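Local coordinates for beta-lactamase/D-alanine Carboxypeptidase (Yersinia pestis, PDB 3OZH), which probably acts as a serine hydrolase of the beta-lactamase and penicillin-binding family, cleaving beta-lactams or D-alanyl peptide bonds, though its own substrate is not established, at residues 29-34 with 242-247; 5-10 with 35-40; 238-243 with 313-318. One frame throughout, in Å; residues are numbered along the deposited sequence. Where two conformers were deposited one is given.

Contact 1: residues 29-34 with 242-247; sequences VVIDNN and QFLASD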
loop_
_atom_site.group_PDB
_atom_site.type_symbol
_atom_site.label_atom_id
_atom_site.label_comp_id
_atom_site.label_asym_id
_atom_site.label_seq_id
_atom_site.Cartn_x
_atom_site.Cartn_y
_atom_site.Cartn_z
ATOM N N VAL A 29 8.968 7.017 10.185
ATOM C CA VAL A 29 9.699 5.856 10.632
ATOM C C VAL A 29 10.858 5.631 9.671
ATOM O O VAL A 29 10.648 5.490 8.474
ATOM C CB VAL A 29 8.810 4.600 10.607
ATOM C CG1 VAL A 29 9.638 3.373 11.019
ATOM C CG2 VAL A 29 7.599 4.797 11.537
ATOM N N VAL A 30 12.075 5.612 10.196
ATOM C CA VAL A 30 13.250 5.448 9.355
ATOM C C VAL A 30 14.061 4.250 9.806
ATOM O O VAL A 30 14.518 4.198 10.959
ATOM C CB VAL A 30 14.177 6.690 9.413
ATOM C CG1 VAL A 30 15.408 6.465 8.574
ATOM C CG2 VAL A 30 13.432 7.958 8.911
ATOM N N ILE A 31 14.278 3.317 8.888
ATOM C CA ILE A 31 15.145 2.176 9.159
ATOM C C ILE A 31 16.366 2.261 8.269
ATOM O O ILE A 31 16.249 2.303 7.047
ATOM C CB ILE A 31 14.432 0.829 8.921
ATOM C CG1 ILE A 31 13.261 0.661 9.900
ATOM C CG2 ILE A 31 15.449 -0.377 9.079
ATOM C CD1 ILE A 31 12.388 -0.587 9.598
ATOM N N ASP A 32 17.540 2.306 8.898
ATOM C CA ASP A 32 18.819 2.381 8.189
ATOM C C ASP A 32 19.778 1.348 8.784
ATOM O O ASP A 32 20.479 1.618 9.783
ATOM C CB ASP A 32 19.419 3.789 8.309
ATOM C CG ASP A 32 20.695 3.967 7.484
ATOM O OD1 ASP A 32 21.372 2.966 7.152
ATOM O OD2 ASP A 32 21.033 5.131 7.165
ATOM N N ASN A 33 19.818 0.171 8.169
ATOM C CA ASN A 33 20.617 -0.948 8.701
ATOM C C ASN A 33 20.238 -1.248 10.173
ATOM O O ASN A 33 19.112 -1.688 10.438
ATOM C CB ASN A 33 22.121 -0.677 8.520
ATOM C CG ASN A 33 22.533 -0.556 7.049
ATOM O OD1 ASN A 33 22.446 0.525 6.446
ATOM N ND2 ASN A 33 22.986 -1.665 6.462
ATOM N N ASN A 34 21.158 -1.023 11.126
ATOM C CA ASN A 34 20.855 -1.276 12.546
ATOM C C ASN A 34 20.123 -0.141 13.275
ATOM O O ASN A 34 19.733 -0.304 14.434
ATOM C CB ASN A 34 22.127 -1.590 13.351
ATOM C CG ASN A 34 22.859 -2.804 12.841
ATOM O OD1 ASN A 34 22.278 -3.881 12.646
ATOM N ND2 ASN A 34 24.152 -2.632 12.607
ATOM N N GLN A 242 11.069 -6.306 7.600
ATOM C CA GLN A 242 11.237 -7.629 7.011
ATOM C C GLN A 242 11.843 -7.562 5.602
ATOM O O GLN A 242 12.303 -8.572 5.072
ATOM C CB GLN A 242 9.914 -8.421 7.015
ATOM C CG GLN A 242 9.198 -8.445 8.378
ATOM C CD GLN A 242 10.134 -8.734 9.545
ATOM O OE1 GLN A 242 10.819 -9.755 9.564
ATOM N NE2 GLN A 242 10.164 -7.832 10.527
ATOM N N PHE A 243 11.879 -6.370 5.011
ATOM C CA PHE A 243 12.465 -6.207 3.680
ATOM C C PHE A 243 13.934 -5.836 3.761
ATOM O O PHE A 243 14.610 -5.768 2.744
ATOM C CB PHE A 243 11.701 -5.131 2.875
ATOM C CG PHE A 243 10.279 -5.524 2.532
ATOM C CD1 PHE A 243 9.993 -6.220 1.368
ATOM C CD2 PHE A 243 9.236 -5.211 3.390
ATOM C CE1 PHE A 243 8.701 -6.585 1.060
ATOM C CE2 PHE A 243 7.945 -5.565 3.084
ATOM C CZ PHE A 243 7.674 -6.262 1.907
ATOM N N LEU A 244 14.424 -5.597 4.975
ATOM C CA LEU A 244 15.727 -4.952 5.159
ATOM C C LEU A 244 16.635 -5.751 6.088
ATOM O O LEU A 244 16.226 -6.128 7.185
ATOM C CB LEU A 244 15.535 -3.536 5.731
ATOM C CG LEU A 244 14.591 -2.594 4.962
ATOM C CD1 LEU A 244 14.373 -1.276 5.737
ATOM C CD2 LEU A 244 15.121 -2.302 3.542
ATOM N N ALA A 245 17.870 -5.993 5.669
ATOM C CA ALA A 245 18.806 -6.735 6.526
ATOM C C ALA A 245 19.337 -5.843 7.653
ATOM O O ALA A 245 19.428 -4.618 7.513
ATOM C CB ALA A 245 19.960 -7.298 5.702
ATOM N N SER A 246 19.674 -6.449 8.780
ATOM C CA SER A 246 20.427 -5.742 9.811
ATOM C C SER A 246 21.439 -6.722 10.351
ATOM O O SER A 246 21.456 -7.881 9.929
ATOM C CB SER A 246 19.524 -5.256 10.942
ATOM O OG SER A 246 19.060 -6.349 11.711
ATOM N N ASP A 247 22.270 -6.270 11.289
ATOM C CA ASP A 247 23.319 -7.127 11.820
ATOM C C ASP A 247 22.714 -8.414 12.356
ATOM O O ASP A 247 23.326 -9.479 12.262
ATOM C CB ASP A 247 24.122 -6.410 12.911
ATOM C CG ASP A 247 25.208 -5.512 12.338
ATOM O OD1 ASP A 247 25.808 -4.735 13.109
ATOM O OD2 ASP A 247 25.470 -5.582 11.114
HETATM O O HOH W 1 17.427 -2.894 8.575
HETATM O O HOH W 2 20.130 -5.252 14.388
#
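The Asn34 amide and the Asp247 carboxylate cross at about a right angle, their planes 59° apart. Asp247 N lies in the carbonyl plane of the amide and gives OD1 of Asn34 a fairly straight hydrogen bond of 2.7 Å, with an N-H...acceptor angle of 162°. At the other end of the same amide, Asn34 ND2 makes a weak, bent bond of 2.7 Å to Asp247 OD1. The main-chain bond, with the weak one beside it, limits the rotation of the amide. Water 2 donates a longer bond to Asn34 OD1 and also meets Ser246 OG, which is hydrogen-bonded to Ser249 OG.

Deeper in, water 1 bridges two backbone carbonyls, donating to Asn33 O and to Ala245 O at 2.8 Å each. The chemistry then turns apolar: Ile31 CG2 rests 3.6 Å from Leu244 CD1, the two side chains set obliquely.

Asn33 (phi 55°) and Asn34 form the corners of a type II' turn that links strands 25-32 and 35-42 into a beta hairpin. The loop leaving helix 233-241 passes beside this turn, Ser246 CA 4.9 Å from Asn33 CA, so the contact ties the hairpin end to that loop. Ile31 also packs on Met240 and Gln241 of the helix, while Val30 and Asp32 face helix 335-350 across the sheet.

Contact 2: residues 5-10 with 35-40; sequences LTSQIV and QVVNRS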
loop_
_atom_site.group_PDB
_atom_site.type_symbol
_atom_site.label_atom_id
_atom_site.label_comp_id
_atom_site.label_asym_id
_atom_site.label_seq_id
_atom_site.Cartn_x
_atom_site.Cartn_y
_atom_site.Cartn_z
ATOM N N LEU A 5 25.611 9.289 12.017
ATOM C CA LEU A 5 24.887 10.430 11.461
ATOM C C LEU A 5 23.387 10.214 11.212
ATOM O O LEU A 5 22.668 11.177 10.903
ATOM C CB LEU A 5 25.545 10.865 10.151
ATOM C CG LEU A 5 27.051 11.092 10.213
ATOM C CD1 LEU A 5 27.603 11.441 8.827
ATOM C CD2 LEU A 5 27.414 12.168 11.230
ATOM N N THR A 6 22.906 8.979 11.355
ATOM C CA THR A 6 21.538 8.663 10.943
ATOM C C THR A 6 20.483 9.606 11.526
ATOM O O THR A 6 19.634 10.118 10.789
ATOM C CB THR A 6 21.143 7.216 11.263
ATOM O OG1 THR A 6 22.139 6.331 10.741
ATOM C CG2 THR A 6 19.791 6.896 10.619
ATOM N N SER A 7 20.538 9.820 12.843
ATOM C CA SER A 7 19.604 10.713 13.533
ATOM C C SER A 7 19.716 12.142 13.036
ATOM O O SER A 7 18.713 12.822 12.827
ATOM C CB SER A 7 19.848 10.702 15.048
ATOM O OG SER A 7 19.039 9.718 15.653
ATOM N N GLN A 8 20.947 12.616 12.908
ATOM C CA GLN A 8 21.166 13.979 12.431
ATOM C C GLN A 8 20.641 14.174 10.992
ATOM O O GLN A 8 20.047 15.219 10.661
ATOM C CB GLN A 8 22.644 14.356 12.547
ATOM C CG GLN A 8 23.119 14.572 13.997
ATOM C CD GLN A 8 23.285 13.263 14.757
ATOM O OE1 GLN A 8 23.324 12.190 14.153
ATOM N NE2 GLN A 8 23.393 13.345 16.091
ATOM N N ILE A 9 20.866 13.185 10.133
ATOM C CA ILE A 9 20.366 13.272 8.748
ATOM C C ILE A 9 18.845 13.322 8.718
ATOM O O ILE A 9 18.257 14.186 8.069
ATOM C CB ILE A 9 20.886 12.118 7.864
ATOM C CG1 ILE A 9 22.394 12.240 7.655
ATOM C CG2 ILE A 9 20.123 12.060 6.522
ATOM C CD1 ILE A 9 23.078 10.933 7.137
ATOM N N VAL A 10 18.201 12.407 9.437
ATOM C CA VAL A 10 16.749 12.444 9.557
ATOM C C VAL A 10 16.255 13.805 10.055
ATOM O O VAL A 10 15.262 14.324 9.560
ATOM C CB VAL A 10 16.235 11.321 10.483
ATOM C CG1 VAL A 10 14.753 11.480 10.757
ATOM C CG2 VAL A 10 16.538 9.950 9.863
ATOM N N GLN A 35 19.976 1.007 12.622
ATOM C CA GLN A 35 19.393 2.196 13.265
ATOM C C GLN A 35 17.914 2.301 12.948
ATOM O O GLN A 35 17.502 2.103 11.819
ATOM C CB GLN A 35 20.078 3.482 12.775
ATOM C CG GLN A 35 21.580 3.501 12.925
ATOM C CD GLN A 35 22.023 3.152 14.327
ATOM O OE1 GLN A 35 22.794 2.211 14.529
ATOM N NE2 GLN A 35 21.537 3.908 15.310
ATOM N N VAL A 36 17.112 2.593 13.956
ATOM C CA VAL A 36 15.722 2.931 13.718
ATOM C C VAL A 36 15.522 4.319 14.265
ATOM O O VAL A 36 15.925 4.604 15.388
ATOM C CB VAL A 36 14.776 1.984 14.459
ATOM C CG1 VAL A 36 13.340 2.427 14.239
ATOM C CG2 VAL A 36 15.003 0.543 14.012
ATOM N N VAL A 37 14.928 5.204 13.475
ATOM C CA VAL A 37 14.687 6.559 13.948
ATOM C C VAL A 37 13.225 6.866 13.768
ATOM O O VAL A 37 12.669 6.682 12.677
ATOM C CB VAL A 37 15.522 7.591 13.169
ATOM C CG1 VAL A 37 15.218 9.012 13.671
ATOM C CG2 VAL A 37 16.989 7.267 13.294
ATOM N N ASN A 38 12.597 7.309 14.850
ATOM C CA ASN A 38 11.189 7.653 14.825
ATOM C C ASN A 38 11.014 9.128 15.166
ATOM O O ASN A 38 11.681 9.636 16.067
ATOM C CB ASN A 38 10.417 6.803 15.836
ATOM C CG ASN A 38 10.190 5.392 15.354
ATOM O OD1 ASN A 38 9.400 5.159 14.438
ATOM N ND2 ASN A 38 10.872 4.437 15.974
ATOM N N ARG A 39 10.122 9.800 14.458
ATOM C CA ARG A 39 9.796 11.191 14.740
ATOM C C ARG A 39 8.306 11.364 14.629
ATOM O O ARG A 39 7.662 10.761 13.764
ATOM C CB ARG A 39 10.456 12.144 13.733
ATOM C CG ARG A 39 11.954 12.198 13.785
ATOM C CD ARG A 39 12.456 12.654 15.153
ATOM N NE ARG A 39 13.916 12.793 15.153
ATOM C CZ ARG A 39 14.746 11.933 15.745
ATOM N NH1 ARG A 39 14.256 10.887 16.400
ATOM N NH2 ARG A 39 16.063 12.119 15.691
ATOM N N SER A 40 7.741 12.192 15.495
ATOM C CA SER A 40 6.346 12.525 15.325
ATOM C C SER A 40 6.134 14.001 15.634
ATOM O O SER A 40 6.834 14.592 16.463
ATOM C CB SER A 40 5.451 11.584 16.149
ATOM O OG SER A 40 5.465 11.909 17.513
HETATM O O HOH W 3 16.589 8.872 17.247
#
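Helix 6-10 and strand 35-40 run roughly parallel, their axes 9.1 Å apart at closest approach and their directions differing by 33°, with Thr6 level with Gln35 and Ser7 with Val37. The strand residues that face the helix are Gln35, Val37 and Arg39, and their partners overlap, with Val37 touching Thr6, Ser7 and Val10.

Val37 stands in the middle. Its CG1 meets Val10 CG1 tip to tip at 3.8 Å. Its other methyl, CG2, slides past Thr6 CG2 at 3.9 Å. Thr6 can present that methyl because CG2 lies anti to the backbone N. The hydroxyl falls on the other branch, where it hydrogen-bonds Ser1 OG. That same Thr6 OG1 touches Gln35 CG at 3.6 Å, a packing contact against the aliphatic part of the glutamine.

Arg39 is folded back by a bend at chi2 (-60°), which brings its guanidinium over Val37: CG1 of Val37 lies 3.3 Å above the plane, offset toward the rim. Arg39 NH1 donates to Asn38 O at 2.9 Å, reaching it from above the carbonyl plane, and Arg39 NE forms a salt bridge with Asp11, one residue beyond Val10. Ser7 OG approaches the group obliquely, and water 3, in the guanidinium plane, joins the two: it lies 3.0 Å from Ser7 OG and accepts from Arg39 NH1 at 3.2 Å.

The chemistry is therefore graded. Valine methyls and the threonine methyl seal the helix against the first hairpin; the more exposed Ser7, Gln35 and Arg39 flank them, while the buried Thr6 hydroxyl is satisfied by Ser1. Several partners hold the arginine, which should restrict its motion, and Asp11, outside both segments, offsets its charge.

Contact 3: residues 238-243 with 313-318; sequences HWMQQF and MAMVPE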
loop_
_atom_site.group_PDB
_atom_site.type_symbol
_atom_site.label_atom_id
_atom_site.label_comp_id
_atom_site.label_asym_id
_atom_site.label_seq_id
_atom_site.Cartn_x
_atom_site.Cartn_y
_atom_site.Cartn_z
ATOM N N HIS A 238 7.709 -2.675 12.068
ATOM C CA HIS A 238 7.985 -4.114 12.086
ATOM C C HIS A 238 7.770 -4.791 10.727
ATOM O O HIS A 238 8.529 -5.680 10.349
ATOM C CB HIS A 238 7.175 -4.833 13.181
ATOM C CG HIS A 238 7.617 -4.496 14.574
ATOM N ND1 HIS A 238 6.881 -3.690 15.417
ATOM C CD2 HIS A 238 8.732 -4.838 15.261
ATOM C CE1 HIS A 238 7.519 -3.557 16.566
ATOM N NE2 HIS A 238 8.646 -4.242 16.498
ATOM N N TRP A 239 6.742 -4.369 9.998
ATOM C CA TRP A 239 6.472 -4.915 8.659
ATOM C C TRP A 239 7.576 -4.508 7.659
ATOM O O TRP A 239 8.113 -5.336 6.909
ATOM C CB TRP A 239 5.111 -4.417 8.159
ATOM C CG TRP A 239 4.662 -5.105 6.875
ATOM C CD1 TRP A 239 4.055 -6.323 6.776
ATOM C CD2 TRP A 239 4.788 -4.605 5.538
ATOM N NE1 TRP A 239 3.798 -6.622 5.451
ATOM C CE2 TRP A 239 4.229 -5.579 4.672
ATOM C CE3 TRP A 239 5.301 -3.420 4.984
ATOM C CZ2 TRP A 239 4.196 -5.416 3.283
ATOM C CZ3 TRP A 239 5.264 -3.257 3.601
ATOM C CH2 TRP A 239 4.713 -4.251 2.767
HETATM N N MSE A 240 7.916 -3.220 7.642
HETATM C CA MSE A 240 8.941 -2.737 6.717
HETATM C C MSE A 240 10.305 -3.403 6.969
HETATM O O MSE A 240 11.070 -3.692 6.039
HETATM C CB MSE A 240 9.073 -1.214 6.824
HETATM C CG MSE A 240 10.054 -0.622 5.795
HETATM SE SE MSE A 240 9.849 1.360 5.697
HETATM C CE MSE A 240 10.697 1.837 7.425
ATOM N N GLN A 241 10.607 -3.621 8.241
ATOM C CA GLN A 241 11.878 -4.220 8.646
ATOM C C GLN A 241 12.134 -5.582 7.960
ATOM O O GLN A 241 13.280 -5.960 7.739
ATOM C CB GLN A 241 11.934 -4.342 10.187
ATOM C CG GLN A 241 13.216 -4.964 10.738
ATOM C CD GLN A 241 14.419 -4.071 10.547
ATOM O OE1 GLN A 241 14.650 -3.176 11.341
ATOM N NE2 GLN A 241 15.191 -4.312 9.494
ATOM N N GLN A 242 11.069 -6.306 7.600
ATOM C CA GLN A 242 11.237 -7.629 7.011
ATOM C C GLN A 242 11.843 -7.562 5.602
ATOM O O GLN A 242 12.303 -8.572 5.072
ATOM C CB GLN A 242 9.914 -8.421 7.015
ATOM C CG GLN A 242 9.198 -8.445 8.378
ATOM C CD GLN A 242 10.134 -8.734 9.545
ATOM O OE1 GLN A 242 10.819 -9.755 9.564
ATOM N NE2 GLN A 242 10.164 -7.832 10.527
ATOM N N PHE A 243 11.879 -6.370 5.011
ATOM C CA PHE A 243 12.465 -6.207 3.680
ATOM C C PHE A 243 13.934 -5.836 3.761
ATOM O O PHE A 243 14.610 -5.768 2.744
ATOM C CB PHE A 243 11.701 -5.131 2.875
ATOM C CG PHE A 243 10.279 -5.524 2.532
ATOM C CD1 PHE A 243 9.993 -6.220 1.368
ATOM C CD2 PHE A 243 9.236 -5.211 3.390
ATOM C CE1 PHE A 243 8.701 -6.585 1.060
ATOM C CE2 PHE A 243 7.945 -5.565 3.084
ATOM C CZ PHE A 243 7.674 -6.262 1.907
HETATM N N MSE A 313 5.749 4.934 1.386
HETATM C CA MSE A 313 6.873 4.099 1.816
HETATM C C MSE A 313 7.870 4.075 0.664
HETATM O O MSE A 313 7.497 3.848 -0.494
HETATM C CB MSE A 313 6.423 2.669 2.127
HETATM C CG MSE A 313 7.601 1.742 2.552
HETATM SE SE MSE A 313 6.983 -0.005 3.201
HETATM C CE MSE A 313 5.844 0.518 4.709
ATOM N N ALA A 314 9.127 4.340 0.981
ATOM C CA ALA A 314 10.184 4.358 -0.016
ATOM C C ALA A 314 11.375 3.580 0.534
ATOM O O ALA A 314 11.793 3.798 1.688
ATOM C CB ALA A 314 10.593 5.793 -0.313
HETATM N N MSE A 315 11.964 2.716 -0.282
HETATM C CA MSE A 315 13.129 1.986 0.196
HETATM C C MSE A 315 14.168 1.662 -0.872
HETATM O O MSE A 315 13.867 1.642 -2.072
HETATM C CB MSE A 315 12.709 0.728 0.963
HETATM C CG MSE A 315 11.993 -0.278 0.143
HETATM SE SE MSE A 315 11.791 -1.988 1.115
HETATM C CE MSE A 315 10.431 -1.511 2.294
ATOM N N VAL A 316 15.400 1.446 -0.406
ATOM C CA VAL A 316 16.526 1.053 -1.239
ATOM C C VAL A 316 17.024 -0.235 -0.579
ATOM O O VAL A 316 17.940 -0.210 0.259
ATOM C CB VAL A 316 17.626 2.189 -1.287
ATOM C CG1 VAL A 316 18.776 1.839 -2.203
ATOM C CG2 VAL A 316 17.021 3.506 -1.727
ATOM N N PRO A 317 16.364 -1.363 -0.893
ATOM C CA PRO A 317 16.626 -2.650 -0.231
ATOM C C PRO A 317 18.095 -3.050 -0.224
ATOM O O PRO A 317 18.557 -3.538 0.812
ATOM C CB PRO A 317 15.792 -3.651 -1.048
ATOM C CG PRO A 317 14.657 -2.834 -1.580
ATOM C CD PRO A 317 15.250 -1.459 -1.855
ATOM N N GLU A 318 18.831 -2.810 -1.305
ATOM C CA GLU A 318 20.226 -3.250 -1.338
ATOM C C GLU A 318 21.055 -2.446 -0.346
ATOM O O GLU A 318 22.191 -2.790 -0.068
ATOM C CB GLU A 318 20.864 -3.144 -2.737
ATOM C CG GLU A 318 19.890 -3.039 -3.888
ATOM C CD GLU A 318 19.232 -1.652 -4.006
ATOM O OE1 GLU A 318 19.922 -0.684 -4.418
ATOM O OE2 GLU A 318 18.021 -1.543 -3.700
HETATM O O HOH W 4 17.437 -5.887 1.831
#
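Met313 reaches from strand 309-316 to helix 233-241, which packs on one face of the central antiparallel sheet of the beta-lactamase/penicillin-binding fold, and its selenium makes a Met-aromatic contact with Trp239. The side chain, a selenomethionine, leaves CB nearly extended, with CG anti to the backbone N (chi1 178°). CG then passes 3.9 Å from the selenium of Met240, whose chain slides past in the opposite direction. One atom further, SE of Met313 comes 3.7 Å from Trp239 CZ3 and 4.0 Å from Met240 SE. It sits at the edge of the indole, 88° off the normal of the six-membered ring. The bend at chi3 finally lays CE beside the same rim, 4.0 Å from both CE3 and CZ3 of Trp239.

The indole is also packed within its own segment: Phe243 CE2 lies over one face, the two rings standing edge-to-face, and Trp239 NE1 is hydrogen-bonded to Glu70 OE1. The main chain of Met313 pairs with Lys302, which belongs to a KTG-type sequence and is probably part of the active-site surroundings.

Two residues along the strand, Met315 packs on Phe243 in a different geometry, with CG between the backbone N and the carbonyl carbon. Its SE lies 3.6 Å from Phe243 CB and oblique to that ring, in a second Met-aromatic contact. Ala314 and Val316 point instead to helix 335-350 on the opposite face of the sheet. All the side chains that touch here are buried, and the helix is anchored by dispersion contacts. The terminal methyl CE of Met315 closes the cluster, 3.6 Å from Met240 CG.

How the contacts relate
All three contacts involve the same antiparallel sheet, and their chemistry follows depth. Contact 3 is fully buried and built from selenomethionines and aromatic rings. Contacts 1 and 2, partly buried, add side-chain polar groups to an apolar patch, whereas the polar link in contact 3 is a water between two main-chain carbonyls. Contacts 1 and 3 share Gln242 and Phe243, and Ile31 CD1 touches Met240 CE at 3.7 Å, so helix 233-241 and the loop after it pack on nearby parts of the sheet. Contact 2 holds the edge strand 35-42 from the side of helix 6-20. It joins contact 1 where Val30 O lies 2.7 Å from Val37 N, but does not touch contact 3.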